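Local coordinates for uncharacterized protein (Bacteroides ovatus, PDB 3P02) that is of unknown function but joins an E-set-like beta domain of the DUF4973 family to a BT_3044-like C-terminal beta domain, at residues E7-L12 against R141-T146; L41-S46 against S103-P108; R207-V212 against A234-L239. All coordinates share one frame; numbering follows the deposited sequence. Where two conformers were deposited one is given.

Contact 1 of 3, residues E7-L12 against R141-T146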
loop_
_atom_site.group_PDB
_atom_site.type_symbol
_atom_site.label_atom_id
_atom_site.label_comp_id
_atom_site.label_asym_id
_atom_site.label_seq_id
_atom_site.Cartn_x
_atom_site.Cartn_y
_atom_site.Cartn_z
ATOM N N GLU A 7 36.418 -4.045 -9.475
ATOM C CA GLU A 7 36.542 -5.290 -8.709
ATOM C C GLU A 7 36.615 -5.011 -7.202
ATOM O O GLU A 7 36.003 -5.763 -6.442
ATOM C CB GLU A 7 37.760 -6.107 -9.178
ATOM C CG GLU A 7 37.602 -6.694 -10.577
ATOM C CD GLU A 7 37.678 -5.708 -11.731
ATOM O OE1 GLU A 7 38.601 -4.860 -11.734
ATOM O OE2 GLU A 7 36.801 -5.770 -12.622
ATOM N N GLN A 8 37.336 -3.923 -6.783
ATOM C CA GLN A 8 37.462 -3.499 -5.382
ATOM C C GLN A 8 36.077 -3.176 -4.798
ATOM O O GLN A 8 35.833 -3.405 -3.614
ATOM C CB GLN A 8 38.381 -2.272 -5.280
ATOM C CG GLN A 8 38.935 -2.001 -3.883
ATOM C CD GLN A 8 39.445 -0.585 -3.713
ATOM O OE1 GLN A 8 39.111 0.098 -2.742
ATOM N NE2 GLN A 8 40.280 -0.113 -4.633
ATOM N N PHE A 9 35.177 -2.641 -5.630
ATOM C CA PHE A 9 33.822 -2.306 -5.200
ATOM C C PHE A 9 32.886 -3.506 -5.403
ATOM O O PHE A 9 31.785 -3.535 -4.836
ATOM C CB PHE A 9 33.312 -1.066 -5.930
ATOM C CG PHE A 9 34.078 0.182 -5.579
ATOM C CD1 PHE A 9 33.827 0.863 -4.394
ATOM C CD2 PHE A 9 35.075 0.662 -6.418
ATOM C CE1 PHE A 9 34.566 1.997 -4.053
ATOM C CE2 PHE A 9 35.796 1.812 -6.088
ATOM C CZ PHE A 9 35.537 2.473 -4.908
ATOM N N LYS A 10 33.352 -4.504 -6.192
ATOM C CA LYS A 10 32.642 -5.756 -6.462
ATOM C C LYS A 10 33.240 -6.924 -5.608
ATOM O O LYS A 10 33.348 -8.076 -6.068
ATOM C CB LYS A 10 32.574 -6.083 -7.963
ATOM C CG LYS A 10 31.496 -5.266 -8.667
ATOM C CD LYS A 10 30.866 -5.998 -9.835
ATOM C CE LYS A 10 31.494 -5.639 -11.160
ATOM N NZ LYS A 10 30.531 -5.818 -12.275
ATOM N N GLN A 11 33.595 -6.597 -4.352
ATOM C CA GLN A 11 34.043 -7.510 -3.294
ATOM C C GLN A 11 33.399 -7.027 -1.983
ATOM O O GLN A 11 33.588 -7.620 -0.922
ATOM C CB GLN A 11 35.579 -7.661 -3.208
ATOM C CG GLN A 11 36.397 -6.372 -3.077
ATOM C CD GLN A 11 36.629 -5.868 -1.667
ATOM O OE1 GLN A 11 36.438 -6.571 -0.662
ATOM N NE2 GLN A 11 37.105 -4.633 -1.570
ATOM N N LEU A 12 32.611 -5.947 -2.092
ATOM C CA LEU A 12 31.871 -5.336 -1.006
ATOM C C LEU A 12 30.439 -5.856 -0.981
ATOM O O LEU A 12 30.039 -6.677 -1.815
ATOM C CB LEU A 12 31.924 -3.803 -1.088
ATOM C CG LEU A 12 33.357 -3.184 -1.043
ATOM C CD1 LEU A 12 33.309 -1.686 -1.281
ATOM C CD2 LEU A 12 34.071 -3.489 0.277
ATOM N N ARG A 141 24.871 4.121 -5.420
ATOM C CA ARG A 141 23.703 3.763 -6.216
ATOM C C ARG A 141 24.045 2.600 -7.178
ATOM O O ARG A 141 23.302 1.602 -7.234
ATOM C CB ARG A 141 23.212 5.000 -6.974
ATOM C CG ARG A 141 21.992 4.805 -7.853
ATOM C CD ARG A 141 21.603 6.140 -8.475
ATOM N NE ARG A 141 20.762 6.922 -7.579
ATOM C CZ ARG A 141 20.290 8.128 -7.874
ATOM N NH1 ARG A 141 20.609 8.709 -9.019
ATOM N NH2 ARG A 141 19.511 8.767 -7.017
ATOM N N LYS A 142 25.165 2.727 -7.903
ATOM C CA LYS A 142 25.630 1.738 -8.863
ATOM C C LYS A 142 25.771 0.359 -8.200
ATOM O O LYS A 142 25.376 -0.652 -8.791
ATOM C CB LYS A 142 26.962 2.174 -9.493
ATOM C CG LYS A 142 27.600 1.126 -10.405
ATOM C CD LYS A 142 28.941 1.584 -10.945
ATOM C CE LYS A 142 29.717 0.451 -11.600
ATOM N NZ LYS A 142 29.006 -0.143 -12.770
ATOM N N TYR A 143 26.285 0.342 -6.962
ATOM C CA TYR A 143 26.565 -0.901 -6.255
ATOM C C TYR A 143 25.477 -1.329 -5.287
ATOM O O TYR A 143 25.732 -2.220 -4.482
ATOM C CB TYR A 143 27.904 -0.797 -5.538
ATOM C CG TYR A 143 29.042 -0.690 -6.524
ATOM C CD1 TYR A 143 29.351 -1.745 -7.384
ATOM C CD2 TYR A 143 29.787 0.482 -6.631
ATOM C CE1 TYR A 143 30.363 -1.631 -8.335
ATOM C CE2 TYR A 143 30.809 0.601 -7.568
ATOM C CZ TYR A 143 31.088 -0.455 -8.425
ATOM O OH TYR A 143 32.102 -0.345 -9.344
ATOM N N TYR A 144 24.266 -0.760 -5.396
ATOM C CA TYR A 144 23.096 -1.148 -4.611
ATOM C C TYR A 144 23.385 -1.223 -3.105
ATOM O O TYR A 144 22.939 -2.169 -2.440
ATOM C CB TYR A 144 22.533 -2.505 -5.112
ATOM C CG TYR A 144 22.368 -2.580 -6.612
ATOM C CD1 TYR A 144 21.266 -2.010 -7.239
ATOM C CD2 TYR A 144 23.339 -3.177 -7.411
ATOM C CE1 TYR A 144 21.132 -2.033 -8.629
ATOM C CE2 TYR A 144 23.215 -3.207 -8.799
ATOM C CZ TYR A 144 22.099 -2.653 -9.403
ATOM O OH TYR A 144 21.965 -2.695 -10.776
ATOM N N ARG A 145 24.042 -0.193 -2.542
ATOM C CA ARG A 145 24.297 -0.194 -1.103
ATOM C C ARG A 145 23.043 0.131 -0.286
ATOM O O ARG A 145 23.016 -0.199 0.900
ATOM C CB ARG A 145 25.379 0.837 -0.708
ATOM C CG ARG A 145 26.710 0.695 -1.390
ATOM C CD ARG A 145 27.349 -0.673 -1.269
ATOM N NE ARG A 145 28.629 -0.577 -1.970
ATOM C CZ ARG A 145 29.247 -1.572 -2.592
ATOM N NH1 ARG A 145 28.732 -2.800 -2.573
ATOM N NH2 ARG A 145 30.359 -1.339 -3.280
ATOM N N THR A 146 22.035 0.754 -0.904
ATOM C CA THR A 146 20.822 1.241 -0.242
ATOM C C THR A 146 19.550 0.659 -0.867
ATOM O O THR A 146 19.377 0.677 -2.085
ATOM C CB THR A 146 20.839 2.789 -0.297
ATOM O OG1 THR A 146 21.997 3.201 0.432
ATOM C CG2 THR A 146 19.612 3.433 0.346
HETATM O O HOH W 1 29.346 -4.925 -4.307
#
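Phe9 and Tyr143 mark the closest backbone approach, their CA atoms 7.5 Å apart, where the short helical turn around residues 7-9 faces a type I turn from Arg141 to Tyr144; no backbone-to-backbone bond joins the two segments. Polar contact across them instead runs through Arg145. Its NH2 donates to Phe9 O over 3.0 Å, nearly straight at 176°, and the oxygen lies in the guanidinium plane while the nitrogen sits on a carbonyl lone pair. Water 1 accepts from Arg145 NH1 and lies within bonding distance of Phe9 O and, more weakly, Leu12 O, which it may not serve both at once. NH1 also bonds to Ile13 O; the bonds that NH2 and NH1 donate would hold the group's rotation. Its faces are packed as well. Tyr143 CB sits squarely over one face of the guanidinium, 3.3 Å from its plane, and Leu12 CB covers the opposite face, with CD1 3.6 Å from Arg145 NH2. Phe9 meets Tyr143 mainly through its methylene: CB stands 3.6 Å from the centroid of the Tyr143 ring, a CH-pi contact over one face. The two rings lie almost in parallel planes, 17° apart, but with a large lateral offset. The backbone points Phe9 CB at Tyr143, and chi1 of -66°, with CG anti to the carbonyl carbon, turns the ring off past it. Lys142 CG covers the opposite face of Tyr143, whose hydroxyl is bonded to Asp6. Beyond the pair, Trp4 packs edge-to-face on Phe9. An arginine bridging main-chain carbonyls thus ties the N-terminal helical turn to the connection between strands 122-130 and 146-154, a tertiary link of the N-terminal beta domain.

Contact 2 of 3, residues L41-S46 against S103-P108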
loop_
_atom_site.group_PDB
_atom_site.type_symbol
_atom_site.label_atom_id
_atom_site.label_comp_id
_atom_site.label_asym_id
_atom_site.label_seq_id
_atom_site.Cartn_x
_atom_site.Cartn_y
_atom_site.Cartn_z
ATOM N N LEU A 41 15.315 -9.077 3.872
ATOM C CA LEU A 41 15.982 -8.310 2.837
ATOM C C LEU A 41 17.311 -9.014 2.459
ATOM O O LEU A 41 18.199 -9.079 3.306
ATOM C CB LEU A 41 16.217 -6.884 3.380
ATOM C CG LEU A 41 16.979 -5.906 2.490
ATOM C CD1 LEU A 41 16.372 -5.799 1.097
ATOM C CD2 LEU A 41 17.000 -4.525 3.123
ATOM N N PRO A 42 17.460 -9.521 1.203
ATOM C CA PRO A 42 18.691 -10.246 0.834
ATOM C C PRO A 42 19.906 -9.340 0.769
ATOM O O PRO A 42 19.838 -8.238 0.206
ATOM C CB PRO A 42 18.379 -10.842 -0.553
ATOM C CG PRO A 42 16.874 -10.862 -0.642
ATOM C CD PRO A 42 16.457 -9.595 0.122
ATOM N N VAL A 43 21.027 -9.850 1.305
ATOM C CA VAL A 43 22.329 -9.192 1.326
ATOM C C VAL A 43 23.246 -10.060 0.464
ATOM O O VAL A 43 23.216 -11.282 0.625
ATOM C CB VAL A 43 22.829 -9.076 2.810
ATOM C CG1 VAL A 43 24.259 -8.524 2.895
ATOM C CG2 VAL A 43 21.875 -8.212 3.641
ATOM N N LEU A 44 24.040 -9.459 -0.432
ATOM C CA LEU A 44 25.000 -10.197 -1.280
ATOM C C LEU A 44 26.407 -9.769 -1.004
ATOM O O LEU A 44 26.646 -8.571 -0.895
ATOM C CB LEU A 44 24.751 -9.910 -2.785
ATOM C CG LEU A 44 23.425 -10.228 -3.452
ATOM C CD1 LEU A 44 23.399 -9.638 -4.845
ATOM C CD2 LEU A 44 23.198 -11.724 -3.579
ATOM N N VAL A 45 27.360 -10.717 -0.985
ATOM C CA VAL A 45 28.793 -10.430 -0.912
ATOM C C VAL A 45 29.289 -10.778 -2.312
ATOM O O VAL A 45 29.249 -11.954 -2.693
ATOM C CB VAL A 45 29.558 -11.196 0.207
ATOM C CG1 VAL A 45 30.998 -10.710 0.289
ATOM C CG2 VAL A 45 28.874 -11.057 1.564
ATOM N N SER A 46 29.689 -9.772 -3.104
ATOM C CA SER A 46 30.155 -10.008 -4.476
ATOM C C SER A 46 31.578 -10.596 -4.496
ATOM O O SER A 46 32.055 -11.010 -5.558
ATOM C CB SER A 46 30.076 -8.730 -5.302
ATOM O OG SER A 46 28.721 -8.382 -5.540
ATOM N N SER A 103 28.440 -16.175 0.807
ATOM C CA SER A 103 28.340 -14.943 -0.002
ATOM C C SER A 103 26.937 -14.312 0.069
ATOM O O SER A 103 26.622 -13.386 -0.680
ATOM C CB SER A 103 28.705 -15.225 -1.452
ATOM O OG SER A 103 27.646 -15.935 -2.070
ATOM N N HIS A 104 26.112 -14.823 0.959
ATOM C CA HIS A 104 24.762 -14.322 1.115
ATOM C C HIS A 104 24.470 -14.107 2.593
ATOM O O HIS A 104 25.118 -14.702 3.457
ATOM C CB HIS A 104 23.767 -15.346 0.508
ATOM C CG HIS A 104 23.850 -16.687 1.179
ATOM N ND1 HIS A 104 23.023 -17.012 2.240
ATOM C CD2 HIS A 104 24.715 -17.710 0.969
ATOM C CE1 HIS A 104 23.389 -18.233 2.618
ATOM N NE2 HIS A 104 24.408 -18.689 1.895
ATOM N N ALA A 105 23.462 -13.283 2.876
ATOM C CA ALA A 105 22.932 -13.051 4.215
ATOM C C ALA A 105 21.546 -12.455 4.096
ATOM O O ALA A 105 21.108 -12.127 2.992
ATOM C CB ALA A 105 23.847 -12.122 5.006
ATOM N N LEU A 106 20.832 -12.375 5.221
ATOM C CA LEU A 106 19.493 -11.796 5.249
ATOM C C LEU A 106 19.367 -10.798 6.368
ATOM O O LEU A 106 19.828 -11.056 7.478
ATOM C CB LEU A 106 18.454 -12.904 5.447
ATOM C CG LEU A 106 18.171 -13.776 4.218
ATOM C CD1 LEU A 106 17.305 -14.919 4.614
ATOM C CD2 LEU A 106 17.483 -12.971 3.092
ATOM N N LEU A 107 18.752 -9.666 6.070
ATOM C CA LEU A 107 18.454 -8.676 7.075
ATOM C C LEU A 107 16.979 -8.812 7.402
ATOM O O LEU A 107 16.152 -8.458 6.561
ATOM C CB LEU A 107 18.798 -7.245 6.638
ATOM C CG LEU A 107 18.428 -6.137 7.665
ATOM C CD1 LEU A 107 19.188 -6.310 8.975
ATOM C CD2 LEU A 107 18.696 -4.768 7.089
ATOM N N PRO A 108 16.627 -9.369 8.567
ATOM C CA PRO A 108 15.191 -9.481 8.890
ATOM C C PRO A 108 14.673 -8.170 9.469
ATOM O O PRO A 108 15.203 -7.663 10.471
ATOM C CB PRO A 108 15.115 -10.642 9.881
ATOM C CG PRO A 108 16.561 -10.802 10.444
ATOM C CD PRO A 108 17.490 -9.907 9.648
#
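Leu41 and Leu107 exchange two backbone bonds at one end of an antiparallel beta ladder, part of the four-stranded sheet of the N-terminal, E-set-like domain. The strand axes run at 149° and approach to 4.5 Å. Leu41 N donates to Leu107 O and Leu107 N returns to Leu41 O, both at 2.9 Å. The next hydrogen-bonded pair, Val43 and Ala105, is less symmetric: Val43 N reaches Ala105 O at 2.8 Å, whereas Ala105 N to Val43 O is 3.0 Å and more bent, at 148°. Val45 N closes the series on Ser103 O. At the intervening non-hydrogen-bonded pairs, Pro42 has no N-H to give; its carbonyl and the Leu44 backbone serve the other neighbour, bonding to Lys16 and Ser14. CA-H groups add to two acceptors: Leu106 CA approaches Leu41 O, and His104 CA lies 3.4 Å from Val43 O. Leu41, Val43, Ala105 and Leu107 share a face: Val43 and Leu107 meet Phe59, Val43 and Ala105 Ile98, Leu41 and Val43 Phe15; Val43 CB and Ala105 CB pack at 3.9 Å. On the other face, Leu106 has CG beside its backbone N (chi1 -75°), which brings CD2 back to 3.7 Å from Pro42 CA.

Contact 3 of 3, residues R207-V212 against A234-L239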
loop_
_atom_site.group_PDB
_atom_site.type_symbol
_atom_site.label_atom_id
_atom_site.label_comp_id
_atom_site.label_asym_id
_atom_site.label_seq_id
_atom_site.Cartn_x
_atom_site.Cartn_y
_atom_site.Cartn_z
ATOM N N ARG A 207 -6.443 14.921 -0.588
ATOM C CA ARG A 207 -7.156 13.649 -0.441
ATOM C C ARG A 207 -7.703 13.349 0.970
ATOM O O ARG A 207 -8.797 12.810 1.069
ATOM C CB ARG A 207 -6.294 12.488 -0.934
ATOM C CG ARG A 207 -5.053 12.226 -0.098
ATOM C CD ARG A 207 -4.138 11.260 -0.811
ATOM N NE ARG A 207 -2.947 10.985 -0.008
ATOM C CZ ARG A 207 -1.908 11.802 0.071
ATOM N NH1 ARG A 207 -1.890 12.939 -0.626
ATOM N NH2 ARG A 207 -0.851 11.471 0.805
ATOM N N ILE A 208 -6.960 13.684 2.055
ATOM C CA ILE A 208 -7.495 13.338 3.401
ATOM C C ILE A 208 -8.878 13.963 3.638
ATOM O O ILE A 208 -9.700 13.373 4.323
ATOM C CB ILE A 208 -6.506 13.768 4.505
ATOM C CG1 ILE A 208 -5.225 12.915 4.394
ATOM C CG2 ILE A 208 -7.153 13.636 5.905
ATOM C CD1 ILE A 208 -4.042 13.421 5.397
ATOM N N ASN A 209 -9.140 15.146 3.068
ATOM C CA ASN A 209 -10.444 15.806 3.245
ATOM C C ASN A 209 -11.617 15.007 2.685
ATOM O O ASN A 209 -12.769 15.318 3.004
ATOM C CB ASN A 209 -10.429 17.143 2.500
ATOM C CG ASN A 209 -9.367 18.064 3.022
ATOM O OD1 ASN A 209 -9.105 18.097 4.225
ATOM N ND2 ASN A 209 -8.856 18.908 2.146
ATOM N N TYR A 210 -11.320 14.041 1.773
ATOM C CA TYR A 210 -12.351 13.312 1.024
ATOM C C TYR A 210 -12.442 11.847 1.423
ATOM O O TYR A 210 -13.065 11.063 0.725
ATOM C CB TYR A 210 -12.088 13.482 -0.503
ATOM C CG TYR A 210 -12.316 14.931 -0.869
ATOM C CD1 TYR A 210 -13.605 15.425 -1.055
ATOM C CD2 TYR A 210 -11.255 15.844 -0.897
ATOM C CE1 TYR A 210 -13.843 16.781 -1.233
ATOM C CE2 TYR A 210 -11.485 17.211 -1.083
ATOM C CZ TYR A 210 -12.780 17.668 -1.269
ATOM O OH TYR A 210 -13.015 19.012 -1.441
ATOM N N LYS A 211 -11.830 11.478 2.532
ATOM C CA LYS A 211 -11.883 10.094 3.007
ATOM C C LYS A 211 -13.299 9.643 3.395
ATOM O O LYS A 211 -14.004 10.304 4.176
ATOM C CB LYS A 211 -10.975 9.932 4.229
ATOM C CG LYS A 211 -9.487 9.928 3.864
ATOM C CD LYS A 211 -8.573 10.009 5.097
ATOM C CE LYS A 211 -8.663 8.761 5.954
ATOM N NZ LYS A 211 -7.892 8.906 7.226
ATOM N N VAL A 212 -13.700 8.496 2.840
ATOM C CA VAL A 212 -14.985 7.860 3.153
ATOM C C VAL A 212 -14.661 6.469 3.660
ATOM O O VAL A 212 -13.995 5.697 2.960
ATOM C CB VAL A 212 -15.947 7.832 1.944
ATOM C CG1 VAL A 212 -17.220 7.063 2.315
ATOM C CG2 VAL A 212 -16.281 9.256 1.485
ATOM N N ALA A 234 -17.959 9.490 7.246
ATOM C CA ALA A 234 -16.842 10.385 7.013
ATOM C C ALA A 234 -16.423 10.973 8.333
ATOM O O ALA A 234 -17.235 11.020 9.261
ATOM C CB ALA A 234 -17.223 11.505 6.041
ATOM N N GLU A 235 -15.156 11.367 8.445
ATOM C CA GLU A 235 -14.687 12.076 9.647
ATOM C C GLU A 235 -14.667 13.594 9.424
ATOM O O GLU A 235 -14.776 14.344 10.391
ATOM C CB GLU A 235 -13.277 11.637 10.053
ATOM C CG GLU A 235 -13.252 10.287 10.725
ATOM C CD GLU A 235 -11.870 9.796 11.097
ATOM O OE1 GLU A 235 -10.865 10.438 10.713
ATOM O OE2 GLU A 235 -11.799 8.743 11.762
ATOM N N ASN A 236 -14.463 14.035 8.172
ATOM C CA ASN A 236 -14.356 15.456 7.828
ATOM C C ASN A 236 -15.735 16.114 7.788
ATOM O O ASN A 236 -16.491 15.889 6.835
ATOM C CB ASN A 236 -13.637 15.624 6.489
ATOM C CG ASN A 236 -13.428 17.080 6.120
ATOM O OD1 ASN A 236 -13.590 17.997 6.967
ATOM N ND2 ASN A 236 -13.035 17.339 4.877
ATOM N N GLU A 237 -16.050 16.954 8.793
ATOM C CA GLU A 237 -17.347 17.650 8.860
ATOM C C GLU A 237 -17.570 18.592 7.663
ATOM O O GLU A 237 -18.725 18.813 7.282
ATOM C CB GLU A 237 -17.493 18.430 10.174
ATOM C CG GLU A 237 -17.563 17.558 11.420
ATOM C CD GLU A 237 -18.734 16.598 11.548
ATOM O OE1 GLU A 237 -19.871 16.978 11.186
ATOM O OE2 GLU A 237 -18.514 15.466 12.038
ATOM N N LYS A 238 -16.479 19.119 7.057
ATOM C CA LYS A 238 -16.582 20.022 5.881
ATOM C C LYS A 238 -17.083 19.297 4.632
ATOM O O LYS A 238 -17.613 19.955 3.747
ATOM C CB LYS A 238 -15.264 20.716 5.574
ATOM C CG LYS A 238 -14.773 21.586 6.726
ATOM C CD LYS A 238 -13.627 22.468 6.260
ATOM C CE LYS A 238 -12.980 23.197 7.423
ATOM N NZ LYS A 238 -12.154 24.325 6.939
ATOM N N LEU A 239 -16.977 17.949 4.578
ATOM C CA LEU A 239 -17.510 17.183 3.433
ATOM C C LEU A 239 -19.025 17.242 3.329
ATOM O O LEU A 239 -19.584 16.907 2.272
ATOM C CB LEU A 239 -17.142 15.708 3.606
ATOM C CG LEU A 239 -16.025 15.093 2.866
ATOM C CD1 LEU A 239 -16.137 13.559 2.940
ATOM C CD2 LEU A 239 -16.000 15.514 1.401
HETATM O O HOH W 2 -13.583 12.070 6.217
HETATM O O HOH W 3 -9.775 10.855 8.278
#
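Asn236 grips in two directions at once: its amide nitrogen crosses to the other segment while its amide oxygen turns back on its own chain. ND2 donates to Asn209 O over 2.8 Å and at 176°, with the acceptor in the amide plane and the nitrogen on a lone pair of the carbonyl. OD1 accepts from Lys238 N, which stands above the carbonyl plane at 3.1 Å, and this bond makes an Asx turn leading into the 3-10 segment 237-239. With CG anti to N (chi1 -177°), the amide extends toward Asn209, whose own side-chain amide plane is turned 47° from it. ND2 also bonds to Tyr279 OH, so both ends of the amide are engaged. The contact lies at the ends of two adjacent inner strands of the ten-stranded antiparallel sheet of the C-terminal domain, where the chain enters 211-220 and leaves 228-234. Shortened to an alanine, the Asn236 side chain is likely to leave Asn209 O without its donor, Tyr279 OH without this partner and Lys238 N without the acceptor of the Asx turn. Leu239 packs beside the same carbonyl, CG at 3.3 Å from Asn209 O, and sends CD2 to 3.4 Å from Tyr210 CD1, oblique to the ring; the Tyr210 hydroxyl itself is bonded to Thr280. Two waters bridge the segments near Lys211. Water 2 accepts from Asn236 N and donates to Lys211 O at 2.7 Å. Water 3 takes a bond from Lys211 NZ and gives one to Glu235 OE1, joining opposite charges whose atoms, NZ and OE1, are 4.8 Å apart.

Contacts 1 and 2 belong to the same N-terminal region, their centres 13 Å apart, and they touch where Lys10 O meets Ser46 CB at 3.4 Å. Contact 3 lies across the chain's centre, about 44 Å from contact 2 between centres, in the BT_3044-like C-terminal region, at strands 211-220 and 228-234; no two contacts share a strand. Contact 1 is mostly buried; contacts 2 and 3 are partly buried. Contact 2 alone is a regular strand pairing, held by repeated main-chain bonds with a buried apolar face. Contacts 1 and 3 join turns and short helical segments, each through one nearly straight side-chain bond to a backbone carbonyl, from charged guanidinium and neutral amide respectively.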